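Local coordinates for CAMP factor (Mobiluncus curtisii, PDB 6JLC), which probably acts as a pore-forming toxin that adds to the lysis of red blood cells, the co-haemolytic effect for which CAMP factors are named, at residues A[9-14]-A[53-58]; A[49-54]-A[69-74]; A[89-94]-A[133-138]; A[97-102]-A[139-144]; A[171-176]-A[180-185]. One frame throughout, in Å; residues are numbered along the deposited sequence.

Contact 1. Residues A[9-14]-A[53-58]; sequences SEAQSA and QSLAVV
A11 and L55 mark the closest backbone approach of two nearly antiparallel helices, 9-14 and 53-58, whose axes come within 8.3 Å at an angle of 154°. The CA atoms of A11 and L55 are 5.4 Å apart. The side chain of A11 is one methyl, which lets the helices come this near. Its CB rests against the backbone of the partner helix, 3.6 Å from L55 O. The same methyl meets V58 on a second front, with A11 CB 3.8 Å from V58 CG1. V58 CG1 lies anti to its own backbone N (chi1 174°), and this branch is the one turned to A11.

L55 reaches the other way along helix 9-14. Its forked end spans A11 and A14. The branch CD1 touches the A14 methyl, with L55 CD1 to A14 CB at 3.7 Å. The other branch sits between the two alanines, with L55 CD2 4.0 Å from A11 CA.

L55 is further enclosed by I15 and I18 of helix 8-31, by I71 and T75 of helix 68-91, and by L6. The contact joins the first two helices of an all-helical bundle. No hydrogen bond crosses between the segments. The contact therefore depends on shape and on the burial of apolar groups, with small alanine methyls on one helix facing larger branched side chains on the other.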
# COMPACT_ATOMS: atom_id res chain seq x y z
N SER A 9 2.88 17.92 24.51
CA SER A 9 2.24 18.26 23.24
C SER A 9 3.02 17.69 22.07
O SER A 9 2.45 17.09 21.15
CB SER A 9 2.12 19.78 23.11
OG SER A 9 1.46 20.12 21.91
N GLU A 10 4.34 17.87 22.08
CA GLU A 10 5.19 17.28 21.04
C GLU A 10 5.03 15.76 20.99
O GLU A 10 4.97 15.17 19.91
CB GLU A 10 6.65 17.66 21.28
CG GLU A 10 6.92 19.17 21.16
CD GLU A 10 8.32 19.57 21.64
OE1 GLU A 10 8.97 18.78 22.37
OE2 GLU A 10 8.77 20.68 21.28
N ALA A 11 4.96 15.11 22.16
CA ALA A 11 4.76 13.66 22.20
C ALA A 11 3.42 13.27 21.59
O ALA A 11 3.33 12.27 20.87
CB ALA A 11 4.84 13.15 23.64
N GLN A 12 2.36 14.05 21.85
CA GLN A 12 1.06 13.72 21.26
C GLN A 12 1.08 13.90 19.74
O GLN A 12 0.47 13.11 19.02
CB GLN A 12 -0.06 14.56 21.86
CG GLN A 12 -1.43 14.16 21.33
CD GLN A 12 -1.79 12.73 21.70
OE1 GLN A 12 -1.68 12.34 22.86
NE2 GLN A 12 -2.21 11.95 20.72
N SER A 13 1.77 14.95 19.24
CA SER A 13 1.86 15.13 17.80
C SER A 13 2.55 13.94 17.15
O SER A 13 2.13 13.48 16.08
CB SER A 13 2.64 16.41 17.44
OG SER A 13 2.09 17.54 18.08
N ALA A 14 3.62 13.45 17.78
CA ALA A 14 4.32 12.28 17.28
C ALA A 14 3.39 11.08 17.22
O ALA A 14 3.35 10.35 16.22
CB ALA A 14 5.55 11.99 18.15
N GLN A 53 3.14 3.90 22.79
CA GLN A 53 3.01 3.66 24.23
C GLN A 53 4.09 4.41 25.01
O GLN A 53 3.82 4.97 26.08
CB GLN A 53 3.08 2.16 24.54
CG GLN A 53 1.74 1.44 24.34
CD GLN A 53 1.88 -0.07 24.16
OE1 GLN A 53 3.00 -0.61 24.13
NE2 GLN A 53 0.75 -0.75 24.02
N SER A 54 5.32 4.42 24.49
CA SER A 54 6.37 5.19 25.13
C SER A 54 6.09 6.68 25.05
O SER A 54 6.34 7.43 26.00
CB SER A 54 7.72 4.88 24.50
OG SER A 54 8.75 5.56 25.18
N LEU A 55 5.57 7.14 23.91
CA LEU A 55 5.20 8.54 23.78
C LEU A 55 4.02 8.89 24.67
O LEU A 55 3.95 10.00 25.22
CB LEU A 55 4.87 8.87 22.32
CG LEU A 55 6.08 8.96 21.38
CD1 LEU A 55 5.63 8.75 19.95
CD2 LEU A 55 6.78 10.29 21.53
N ALA A 56 3.07 7.96 24.82
CA ALA A 56 1.89 8.24 25.63
C ALA A 56 2.26 8.48 27.08
O ALA A 56 1.57 9.22 27.79
CB ALA A 56 0.88 7.09 25.52
N VAL A 57 3.36 7.87 27.53
CA VAL A 57 3.84 8.12 28.88
C VAL A 57 4.21 9.58 29.05
O VAL A 57 3.86 10.21 30.06
CB VAL A 57 5.04 7.19 29.18
CG1 VAL A 57 5.74 7.61 30.44
CG2 VAL A 57 4.57 5.74 29.26
N VAL A 58 4.89 10.16 28.05
CA VAL A 58 5.25 11.58 28.12
C VAL A 58 4.01 12.45 27.95
O VAL A 58 3.82 13.42 28.70
CB VAL A 58 6.31 11.91 27.05
CG1 VAL A 58 6.59 13.42 27.02
CG2 VAL A 58 7.61 11.11 27.29

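Contact 2. Residues A[49-54]-A[69-74]; sequences TELTQS and DLIMAR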
# COMPACT_ATOMS: atom_id res chain seq x y z
N THR A 49 3.23 0.43 17.84
CA THR A 49 2.51 0.37 19.10
C THR A 49 3.42 0.61 20.29
O THR A 49 3.07 1.36 21.21
CB THR A 49 1.82 -0.99 19.20
OG1 THR A 49 0.89 -1.11 18.12
CG2 THR A 49 1.07 -1.10 20.51
N GLU A 50 4.61 -0.00 20.29
CA GLU A 50 5.54 0.25 21.38
C GLU A 50 5.95 1.71 21.41
O GLU A 50 6.10 2.30 22.49
CB GLU A 50 6.78 -0.65 21.22
CG GLU A 50 6.45 -2.11 21.42
CD GLU A 50 7.65 -3.03 21.20
OE1 GLU A 50 8.74 -2.55 20.80
OE2 GLU A 50 7.47 -4.24 21.41
N LEU A 51 6.15 2.31 20.23
CA LEU A 51 6.59 3.70 20.17
C LEU A 51 5.51 4.64 20.71
O LEU A 51 5.80 5.54 21.50
CB LEU A 51 6.97 4.04 18.73
CG LEU A 51 7.68 5.34 18.41
CD1 LEU A 51 8.92 5.47 19.26
CD2 LEU A 51 8.04 5.37 16.92
N THR A 52 4.25 4.43 20.32
CA THR A 52 3.22 5.33 20.81
C THR A 52 2.95 5.12 22.29
O THR A 52 2.59 6.07 23.00
CB THR A 52 1.93 5.19 19.98
OG1 THR A 52 1.48 3.84 20.03
CG2 THR A 52 2.18 5.57 18.51
N GLN A 53 3.14 3.90 22.79
CA GLN A 53 3.01 3.66 24.23
C GLN A 53 4.09 4.41 25.01
O GLN A 53 3.82 4.97 26.08
CB GLN A 53 3.08 2.16 24.54
CG GLN A 53 1.74 1.44 24.34
CD GLN A 53 1.88 -0.07 24.16
OE1 GLN A 53 3.00 -0.61 24.13
NE2 GLN A 53 0.75 -0.75 24.02
N SER A 54 5.32 4.42 24.49
CA SER A 54 6.37 5.19 25.13
C SER A 54 6.09 6.68 25.05
O SER A 54 6.34 7.43 26.00
CB SER A 54 7.72 4.88 24.50
OG SER A 54 8.75 5.56 25.18
N ASP A 69 15.90 11.95 21.56
CA ASP A 69 16.37 12.03 20.18
C ASP A 69 16.15 10.71 19.46
O ASP A 69 15.85 10.68 18.26
CB ASP A 69 17.85 12.43 20.14
CG ASP A 69 18.08 13.85 20.59
OD1 ASP A 69 17.93 14.77 19.76
OD2 ASP A 69 18.39 14.05 21.78
N LEU A 70 16.27 9.60 20.20
CA LEU A 70 16.04 8.28 19.65
C LEU A 70 14.56 8.05 19.36
O LEU A 70 14.19 7.54 18.30
CB LEU A 70 16.58 7.22 20.61
CG LEU A 70 16.88 5.83 20.11
CD1 LEU A 70 17.85 5.86 18.93
CD2 LEU A 70 17.46 5.03 21.26
N ILE A 71 13.69 8.42 20.31
CA ILE A 71 12.25 8.22 20.10
C ILE A 71 11.78 9.02 18.89
O ILE A 71 10.94 8.55 18.11
CB ILE A 71 11.46 8.58 21.38
CG1 ILE A 71 11.74 7.57 22.51
CG2 ILE A 71 9.97 8.60 21.12
CD1 ILE A 71 10.98 6.23 22.37
N MET A 72 12.30 10.23 18.71
CA MET A 72 11.86 11.06 17.60
C MET A 72 12.46 10.57 16.28
O MET A 72 11.82 10.69 15.23
CB MET A 72 12.21 12.53 17.84
CG MET A 72 11.34 13.22 18.87
SD MET A 72 9.57 12.95 18.59
CE MET A 72 9.35 13.62 16.95
N ALA A 73 13.68 10.04 16.30
CA ALA A 73 14.24 9.44 15.09
C ALA A 73 13.41 8.22 14.66
O ALA A 73 13.13 8.05 13.47
CB ALA A 73 15.71 9.07 15.31
N ARG A 74 13.00 7.38 15.62
CA ARG A 74 12.12 6.26 15.27
C ARG A 74 10.79 6.77 14.72
O ARG A 74 10.25 6.20 13.76
CB ARG A 74 11.88 5.35 16.48
CG ARG A 74 13.10 4.53 16.94
CD ARG A 74 12.72 3.39 17.92
NE ARG A 74 13.84 2.95 18.79
CZ ARG A 74 14.64 1.91 18.54
NH1 ARG A 74 14.50 1.20 17.44
NH2 ARG A 74 15.61 1.59 19.39
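R74 brings the flat group to this contact with L51, but its guanidinium points elsewhere. NH1 bonds to V114 O and N116 O, at and just past the end of helix 97-114. R74 touches helix 49-54 through its base, with R74 CB 3.9 Å from L51 CD2, and the flat end leads away. From CG to NE the arginine chain is extended, which carries the charge well away from the leucine.

The setting is the five-helix bundle at the N-terminal side of this chain, itself the C-terminal part of a longer protein. Helices 41-59 and 68-91 follow each other here, and the axes of their short segments come within 10.8 Å, at an angle of 137°. The gap is filled by side chains.

L51 contributes the largest share. Its CG is anti to the backbone N (chi1 -170°), and the fork beyond it opens toward the other helix. One branch goes to R74, the other to I71, with L51 CD1 3.8 Å from I71 CG2. The L51 and I71 side chains run past one another, pointing opposite ways. L51 also packs on I18, T75 and I78, so it lies between its own helix and helices 8-31 and 68-91.

The end of I71 continues to S54, one turn along. There a methyl lies beside a hydroxyl: I71 CD1 is 3.6 Å from S54 OG.

Contact 3. Residues A[89-94]-A[133-138]; sequences ANNLRY and ATYERV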
# COMPACT_ATOMS: atom_id res chain seq x y z
N ALA A 89 3.15 3.07 -4.15
CA ALA A 89 1.89 2.47 -4.57
C ALA A 89 1.18 3.34 -5.59
O ALA A 89 0.57 2.83 -6.54
CB ALA A 89 0.99 2.23 -3.35
N ASN A 90 1.25 4.65 -5.42
CA ASN A 90 0.50 5.57 -6.27
C ASN A 90 1.23 5.93 -7.55
O ASN A 90 0.57 6.20 -8.56
CB ASN A 90 0.16 6.83 -5.48
CG ASN A 90 -0.82 6.56 -4.35
OD1 ASN A 90 -1.78 5.82 -4.53
ND2 ASN A 90 -0.56 7.14 -3.19
N ASN A 91 2.57 5.93 -7.55
CA ASN A 91 3.33 6.44 -8.68
C ASN A 91 4.12 5.39 -9.46
O ASN A 91 4.44 5.65 -10.62
CB ASN A 91 4.29 7.54 -8.21
CG ASN A 91 3.56 8.66 -7.51
OD1 ASN A 91 2.45 9.02 -7.90
ND2 ASN A 91 4.15 9.21 -6.46
N LEU A 92 4.45 4.24 -8.86
CA LEU A 92 5.38 3.30 -9.49
C LEU A 92 4.68 2.04 -10.00
O LEU A 92 5.35 1.03 -10.25
CB LEU A 92 6.51 2.93 -8.52
CG LEU A 92 7.28 4.11 -7.94
CD1 LEU A 92 8.35 3.61 -6.96
CD2 LEU A 92 7.91 4.93 -9.04
N ARG A 93 3.36 2.09 -10.20
CA ARG A 93 2.59 0.87 -10.45
C ARG A 93 3.06 0.13 -11.70
O ARG A 93 3.05 -1.11 -11.73
CB ARG A 93 1.10 1.18 -10.58
CG ARG A 93 0.27 -0.10 -10.60
CD ARG A 93 -1.22 0.17 -10.72
NE ARG A 93 -1.79 0.79 -9.53
CZ ARG A 93 -2.08 0.15 -8.40
NH1 ARG A 93 -1.86 -1.16 -8.27
NH2 ARG A 93 -2.60 0.83 -7.39
N TYR A 94 3.50 0.86 -12.73
CA TYR A 94 3.91 0.26 -13.98
C TYR A 94 5.43 0.19 -14.14
O TYR A 94 5.91 -0.01 -15.26
CB TYR A 94 3.29 1.01 -15.17
CG TYR A 94 1.85 0.64 -15.38
CD1 TYR A 94 0.84 1.27 -14.66
CD2 TYR A 94 1.49 -0.37 -16.27
CE1 TYR A 94 -0.51 0.92 -14.85
CE2 TYR A 94 0.15 -0.72 -16.46
CZ TYR A 94 -0.84 -0.07 -15.74
OH TYR A 94 -2.16 -0.41 -15.92
N ALA A 133 16.58 8.22 -1.06
CA ALA A 133 17.49 7.99 -2.18
C ALA A 133 17.00 6.85 -3.05
O ALA A 133 17.10 6.90 -4.29
CB ALA A 133 18.89 7.69 -1.65
N THR A 134 16.45 5.80 -2.43
CA THR A 134 15.99 4.65 -3.20
C THR A 134 14.76 5.00 -4.01
O THR A 134 14.67 4.65 -5.19
CB THR A 134 15.71 3.47 -2.27
OG1 THR A 134 16.92 3.12 -1.57
CG2 THR A 134 15.26 2.25 -3.07
N TYR A 135 13.82 5.73 -3.41
CA TYR A 135 12.64 6.15 -4.17
C TYR A 135 13.05 7.00 -5.37
O TYR A 135 12.56 6.78 -6.48
CB TYR A 135 11.68 6.93 -3.29
CG TYR A 135 10.45 7.31 -4.08
CD1 TYR A 135 9.38 6.43 -4.19
CD2 TYR A 135 10.39 8.52 -4.78
CE1 TYR A 135 8.26 6.76 -4.94
CE2 TYR A 135 9.28 8.85 -5.54
CZ TYR A 135 8.22 7.96 -5.61
OH TYR A 135 7.11 8.28 -6.36
N GLU A 136 13.91 7.99 -5.14
CA GLU A 136 14.32 8.86 -6.24
C GLU A 136 15.01 8.06 -7.34
O GLU A 136 14.76 8.29 -8.53
CB GLU A 136 15.23 9.98 -5.73
CG GLU A 136 15.56 11.00 -6.80
CD GLU A 136 16.67 11.94 -6.39
OE1 GLU A 136 16.37 13.01 -5.81
OE2 GLU A 136 17.85 11.62 -6.65
N ARG A 137 15.86 7.09 -6.97
CA ARG A 137 16.56 6.31 -7.98
C ARG A 137 15.59 5.47 -8.81
O ARG A 137 15.60 5.53 -10.04
CB ARG A 137 17.60 5.40 -7.32
CG ARG A 137 18.38 4.56 -8.34
CD ARG A 137 19.15 3.44 -7.67
NE ARG A 137 19.38 3.71 -6.26
CZ ARG A 137 19.05 2.88 -5.28
NH1 ARG A 137 18.47 1.71 -5.56
NH2 ARG A 137 19.29 3.22 -4.02
N VAL A 138 14.75 4.66 -8.15
CA VAL A 138 13.93 3.72 -8.92
C VAL A 138 12.81 4.44 -9.66
O VAL A 138 12.21 3.84 -10.56
CB VAL A 138 13.37 2.61 -8.02
CG1 VAL A 138 14.51 1.96 -7.21
CG2 VAL A 138 12.28 3.16 -7.10
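N91 and Y135 supply the polar link. The amide N-H of N91 is given to the tyrosine oxygen, with N91 ND2 3.1 Å from Y135 OH and an angle of 158° at the hydrogen. The oxygen lies close to the amide plane, 11° out of it. The ring itself is turned steeply to the amide, the two planes being 68° apart. Y135 CG is anti to its backbone N, which sends the ring across from helix 121-139 to the end of helix 68-91.

Apolar contact comes from L92, the first residue to leave that helix. One branch does the touching on both fronts. L92 CD1 is 3.7 Å from Y135 CE1, in an oblique approach to the ring. The same methyl is 4.0 Å from V138 CG2. L103 of helix 97-114 also packs on L92.

A cation-pi interaction adds K87, one turn before N91, to the Y135 ring.

The tyrosine thus meets the partner segment in two ways. The N-H of the exposed N91 helps fix the position of its hydroxyl, while ring carbon CE1 packs on the buried L92. One residue therefore serves both a polar and an apolar neighbour at the end of helix 68-91.

Contact 4. Residues A[97-102]-A[139-144]; sequences QKAHVE and STYRDL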
# COMPACT_ATOMS: atom_id res chain seq x y z
N GLN A 97 9.93 -4.71 -12.39
CA GLN A 97 9.96 -5.37 -11.09
C GLN A 97 11.20 -4.97 -10.29
O GLN A 97 11.14 -4.88 -9.05
CB GLN A 97 9.88 -6.88 -11.28
CG GLN A 97 9.97 -7.71 -10.00
CD GLN A 97 8.82 -7.46 -9.04
OE1 GLN A 97 7.77 -6.91 -9.41
NE2 GLN A 97 9.00 -7.87 -7.78
N LYS A 98 12.31 -4.68 -10.97
CA LYS A 98 13.56 -4.28 -10.31
C LYS A 98 13.36 -3.06 -9.42
O LYS A 98 13.95 -2.97 -8.33
CB LYS A 98 14.63 -4.01 -11.36
CG LYS A 98 16.02 -3.69 -10.83
CD LYS A 98 16.88 -3.15 -11.98
CE LYS A 98 18.37 -3.26 -11.70
NZ LYS A 98 18.91 -2.14 -10.89
N ALA A 99 12.53 -2.10 -9.86
CA ALA A 99 12.25 -0.94 -9.03
C ALA A 99 11.60 -1.35 -7.72
O ALA A 99 11.93 -0.82 -6.65
CB ALA A 99 11.35 0.05 -9.79
N HIS A 100 10.68 -2.31 -7.77
CA HIS A 100 9.95 -2.71 -6.57
C HIS A 100 10.79 -3.58 -5.65
O HIS A 100 10.63 -3.53 -4.42
CB HIS A 100 8.67 -3.44 -6.96
CG HIS A 100 7.68 -2.55 -7.64
ND1 HIS A 100 7.55 -2.49 -9.01
CD2 HIS A 100 6.80 -1.65 -7.14
CE1 HIS A 100 6.61 -1.61 -9.32
NE2 HIS A 100 6.14 -1.09 -8.20
N VAL A 101 11.64 -4.43 -6.21
CA VAL A 101 12.54 -5.22 -5.38
C VAL A 101 13.45 -4.30 -4.57
O VAL A 101 13.63 -4.47 -3.36
CB VAL A 101 13.34 -6.21 -6.24
CG1 VAL A 101 14.45 -6.85 -5.40
CG2 VAL A 101 12.41 -7.26 -6.81
N GLU A 102 14.02 -3.29 -5.24
CA GLU A 102 14.95 -2.38 -4.58
C GLU A 102 14.23 -1.52 -3.54
O GLU A 102 14.72 -1.37 -2.41
CB GLU A 102 15.67 -1.52 -5.62
CG GLU A 102 16.54 -2.36 -6.55
CD GLU A 102 17.42 -1.54 -7.48
OE1 GLU A 102 17.45 -0.29 -7.36
OE2 GLU A 102 18.08 -2.16 -8.34
N SER A 139 12.51 5.69 -9.29
CA SER A 139 11.50 6.46 -10.01
C SER A 139 11.89 6.70 -11.46
O SER A 139 11.02 6.89 -12.31
CB SER A 139 11.27 7.81 -9.33
OG SER A 139 10.47 7.64 -8.18
N THR A 140 13.19 6.70 -11.74
CA THR A 140 13.71 6.89 -13.08
C THR A 140 13.89 5.58 -13.83
O THR A 140 14.35 5.60 -14.97
CB THR A 140 15.06 7.62 -13.02
OG1 THR A 140 16.09 6.67 -12.72
CG2 THR A 140 15.05 8.71 -11.96
N TYR A 141 13.58 4.44 -13.21
CA TYR A 141 13.71 3.18 -13.92
C TYR A 141 12.67 3.11 -15.03
O TYR A 141 11.66 3.83 -15.02
CB TYR A 141 13.54 1.99 -12.98
CG TYR A 141 14.73 1.71 -12.07
CD1 TYR A 141 15.84 2.55 -12.06
CD2 TYR A 141 14.74 0.60 -11.23
CE1 TYR A 141 16.92 2.29 -11.22
CE2 TYR A 141 15.80 0.33 -10.39
CZ TYR A 141 16.89 1.17 -10.39
OH TYR A 141 17.95 0.90 -9.55
N ARG A 142 12.89 2.26 -15.98
CA ARG A 142 11.94 2.18 -17.05
C ARG A 142 10.65 1.52 -16.69
O ARG A 142 10.54 0.82 -15.73
CB ARG A 142 12.52 1.53 -18.27
CG ARG A 142 13.05 0.15 -18.12
CD ARG A 142 14.40 0.06 -18.82
NE ARG A 142 15.08 -1.21 -18.57
CZ ARG A 142 14.51 -2.40 -18.71
NH1 ARG A 142 13.26 -2.48 -19.11
NH2 ARG A 142 15.19 -3.50 -18.47
N ASP A 143 9.66 1.78 -17.51
CA ASP A 143 8.37 1.15 -17.29
C ASP A 143 8.34 -0.24 -17.92
O ASP A 143 9.09 -0.55 -18.84
CB ASP A 143 7.25 2.00 -17.88
CG ASP A 143 7.26 3.42 -17.37
OD1 ASP A 143 7.49 3.59 -16.15
OD2 ASP A 143 7.03 4.36 -18.17
N LEU A 144 7.43 -1.06 -17.40
CA LEU A 144 7.12 -2.33 -18.04
C LEU A 144 6.73 -2.11 -19.49
O LEU A 144 6.09 -1.12 -19.83
CB LEU A 144 5.95 -3.01 -17.31
CG LEU A 144 6.19 -3.53 -15.88
CD1 LEU A 144 4.87 -3.75 -15.13
CD2 LEU A 144 6.98 -4.82 -15.95
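E102 OE1 is gripped by two groups, the hydroxyl of Y141 and the guanidinium of R137. The tyrosine is the donor, and Y141 OH to E102 OE1 is short at 2.5 Å. It meets the oxygen on the syn side, 26° out of the carboxylate plane. The carboxylate stands almost upright to the ring, with planes 84° apart. E102 OE1 itself lies at the ring edge, near the ring plane.

The second oxygen belongs to K98, one helical turn earlier. K98 NZ to E102 OE2 is a salt bridge of 2.7 Å, also syn. The lysine chain bends at its last torsion (chi4 -84°), which brings the ammonium back to the glutamate.

Nearer the CB end of the ring the contact is apolar. A99 CB packs at 3.7 Å from Y141 CD2, and V138 of helix 121-139 touches both A99 and E102. K95 NZ also holds the loop, with a hydrogen bond to Y141 O and a salt bridge to D143 OD1.

Loop 139-144, which runs from helix 121-139 toward helix 152-173, is thereby fixed to the first turns of helix 97-114. With two cations and a hydroxyl around it, the E102 carboxylate probably stays ionised.

Contact 5. Residues A[171-176]-A[180-185]; sequences KEILTH and RTYQTL
A helical hairpin turns here, and I173 and L174, where helix 152-173 runs into the turn, pack against Y182 near the start of helix 179-197. The CA atoms of I173 and Y182 are 6.0 Å apart. L174 lies over one face of the tyrosine ring. Its CD1 makes a CH-pi contact, with L174 CD1 4.3 Å from the centroid of the Y182 ring and 23° off the normal. The methyl is offset toward the rim. Closer to the backbone, L174 CB is 3.4 Å from Y182 CE2. With CG anti to the backbone N (chi1 177°), the L174 fork is carried out over the ring, where CD1 meets the face.

The hairpin belongs to the three-helix bundle at the C-terminal side of the chain, completed by helix 203-222. I173 faces its interior, and A220 of that third helix touches both I173 and T181. Two branches of I173 serve different partners. I173 CG2 is 3.9 Å from Y182 CA and also faces T181, with I173 CG2 4.1 Å from T181 CG2. The I173 and L185 side chains lie roughly perpendicular, with I173 CG1 4.1 Å from L185 CD2.

A wider, pi-type turn lies at 171-173. Just past it a threonine hydroxyl turns back on the helix: T175 OG1 bonds to K171 O at 2.7 Å. It comes from above the carbonyl plane, 66° out of it, and not along a lone pair. Beyond T175, the backbone of H176 bonds to that of V226 near the C terminus.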
# COMPACT_ATOMS: atom_id res chain seq x y z
N LYS A 171 -24.92 -3.02 -5.83
CA LYS A 171 -25.63 -1.80 -5.44
C LYS A 171 -26.47 -1.21 -6.56
O LYS A 171 -27.43 -0.48 -6.27
CB LYS A 171 -24.64 -0.75 -4.94
CG LYS A 171 -23.97 -1.13 -3.63
CD LYS A 171 -23.44 0.09 -2.89
CE LYS A 171 -22.07 -0.18 -2.29
NZ LYS A 171 -21.06 0.83 -2.70
N GLU A 172 -26.16 -1.50 -7.82
CA GLU A 172 -26.84 -0.86 -8.94
C GLU A 172 -27.48 -1.82 -9.93
O GLU A 172 -28.43 -1.42 -10.61
CB GLU A 172 -25.87 0.05 -9.71
CG GLU A 172 -25.36 1.23 -8.91
CD GLU A 172 -26.38 2.34 -8.82
OE1 GLU A 172 -27.44 2.24 -9.47
OE2 GLU A 172 -26.11 3.33 -8.10
N ILE A 173 -27.00 -3.05 -10.05
CA ILE A 173 -27.51 -3.98 -11.06
C ILE A 173 -28.43 -5.02 -10.45
O ILE A 173 -29.54 -5.25 -10.94
CB ILE A 173 -26.34 -4.66 -11.80
CG1 ILE A 173 -25.33 -3.61 -12.28
CG2 ILE A 173 -26.87 -5.49 -12.96
CD1 ILE A 173 -25.93 -2.62 -13.25
N LEU A 174 -27.98 -5.69 -9.40
CA LEU A 174 -28.85 -6.63 -8.71
C LEU A 174 -30.05 -5.92 -8.12
O LEU A 174 -31.16 -6.46 -8.12
CB LEU A 174 -28.06 -7.36 -7.62
CG LEU A 174 -28.91 -8.32 -6.80
CD1 LEU A 174 -29.48 -9.46 -7.63
CD2 LEU A 174 -28.05 -8.82 -5.70
N THR A 175 -29.85 -4.70 -7.63
CA THR A 175 -30.92 -3.95 -6.98
C THR A 175 -32.02 -3.56 -7.97
O THR A 175 -33.20 -3.57 -7.62
CB THR A 175 -30.35 -2.70 -6.30
OG1 THR A 175 -29.33 -2.13 -7.12
CG2 THR A 175 -29.74 -3.05 -4.94
N HIS A 176 -31.65 -3.23 -9.22
CA HIS A 176 -32.61 -2.61 -10.13
C HIS A 176 -32.67 -3.17 -11.55
O HIS A 176 -33.45 -2.65 -12.35
CB HIS A 176 -32.33 -1.10 -10.24
CG HIS A 176 -32.21 -0.41 -8.92
ND1 HIS A 176 -31.05 0.23 -8.52
CD2 HIS A 176 -33.09 -0.24 -7.91
CE1 HIS A 176 -31.23 0.75 -7.32
NE2 HIS A 176 -32.46 0.48 -6.93
N ARG A 180 -31.01 -11.38 -16.49
CA ARG A 180 -30.08 -11.57 -17.60
C ARG A 180 -29.01 -10.49 -17.64
O ARG A 180 -27.87 -10.76 -18.03
CB ARG A 180 -30.83 -11.58 -18.93
CG ARG A 180 -31.69 -12.81 -19.17
CD ARG A 180 -31.96 -12.98 -20.65
NE ARG A 180 -32.99 -12.06 -21.14
CZ ARG A 180 -33.17 -11.76 -22.42
NH1 ARG A 180 -32.39 -12.30 -23.35
NH2 ARG A 180 -34.14 -10.92 -22.78
N THR A 181 -29.36 -9.26 -17.25
CA THR A 181 -28.37 -8.18 -17.21
C THR A 181 -27.33 -8.46 -16.13
O THR A 181 -26.12 -8.27 -16.35
CB THR A 181 -29.06 -6.84 -16.94
OG1 THR A 181 -30.05 -6.58 -17.94
CG2 THR A 181 -28.04 -5.71 -16.91
N TYR A 182 -27.78 -8.91 -14.96
CA TYR A 182 -26.87 -9.28 -13.88
C TYR A 182 -25.94 -10.41 -14.30
O TYR A 182 -24.73 -10.35 -14.07
CB TYR A 182 -27.68 -9.68 -12.65
CG TYR A 182 -26.88 -9.98 -11.41
CD1 TYR A 182 -26.45 -11.28 -11.13
CD2 TYR A 182 -26.58 -8.98 -10.49
CE1 TYR A 182 -25.74 -11.56 -9.97
CE2 TYR A 182 -25.88 -9.25 -9.34
CZ TYR A 182 -25.45 -10.54 -9.08
OH TYR A 182 -24.75 -10.80 -7.92
N GLN A 183 -26.51 -11.46 -14.92
CA GLN A 183 -25.73 -12.64 -15.26
C GLN A 183 -24.69 -12.35 -16.34
O GLN A 183 -23.56 -12.83 -16.27
CB GLN A 183 -26.67 -13.77 -15.70
CG GLN A 183 -25.98 -15.09 -15.98
CD GLN A 183 -26.97 -16.22 -16.20
OE1 GLN A 183 -27.38 -16.89 -15.25
NE2 GLN A 183 -27.35 -16.44 -17.45
N THR A 184 -25.07 -11.57 -17.36
CA THR A 184 -24.11 -11.15 -18.37
C THR A 184 -22.91 -10.44 -17.75
O THR A 184 -21.76 -10.68 -18.12
CB THR A 184 -24.80 -10.23 -19.38
OG1 THR A 184 -25.98 -10.86 -19.86
CG2 THR A 184 -23.86 -9.88 -20.54
N LEU A 185 -23.18 -9.52 -16.82
CA LEU A 185 -22.08 -8.81 -16.16
C LEU A 185 -21.21 -9.79 -15.38
O LEU A 185 -19.97 -9.69 -15.40
CB LEU A 185 -22.63 -7.72 -15.24
CG LEU A 185 -21.58 -6.95 -14.43
CD1 LEU A 185 -20.54 -6.31 -15.35
CD2 LEU A 185 -22.22 -5.91 -13.50

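From the N terminus, contact 1 closes the hairpin of helices 8-31 and 41-59. Contact 2 opens on the same helix, shares Q53 and S54 with it, and closes the short link to helix 68-91. The two touch through L55 and I71. Contacts 3 and 4 cross, since their segments alternate along the chain. They tie helices 68-91, 97-114 and 121-139 to the loop that follows, and meet through the salt bridge of R137 with E102. Contact 5 comes last and closes only the turn between helices 152-173 and 179-197. It sits in the three-helix bundle, its centre about 51 Å from those of contacts 1 and 2.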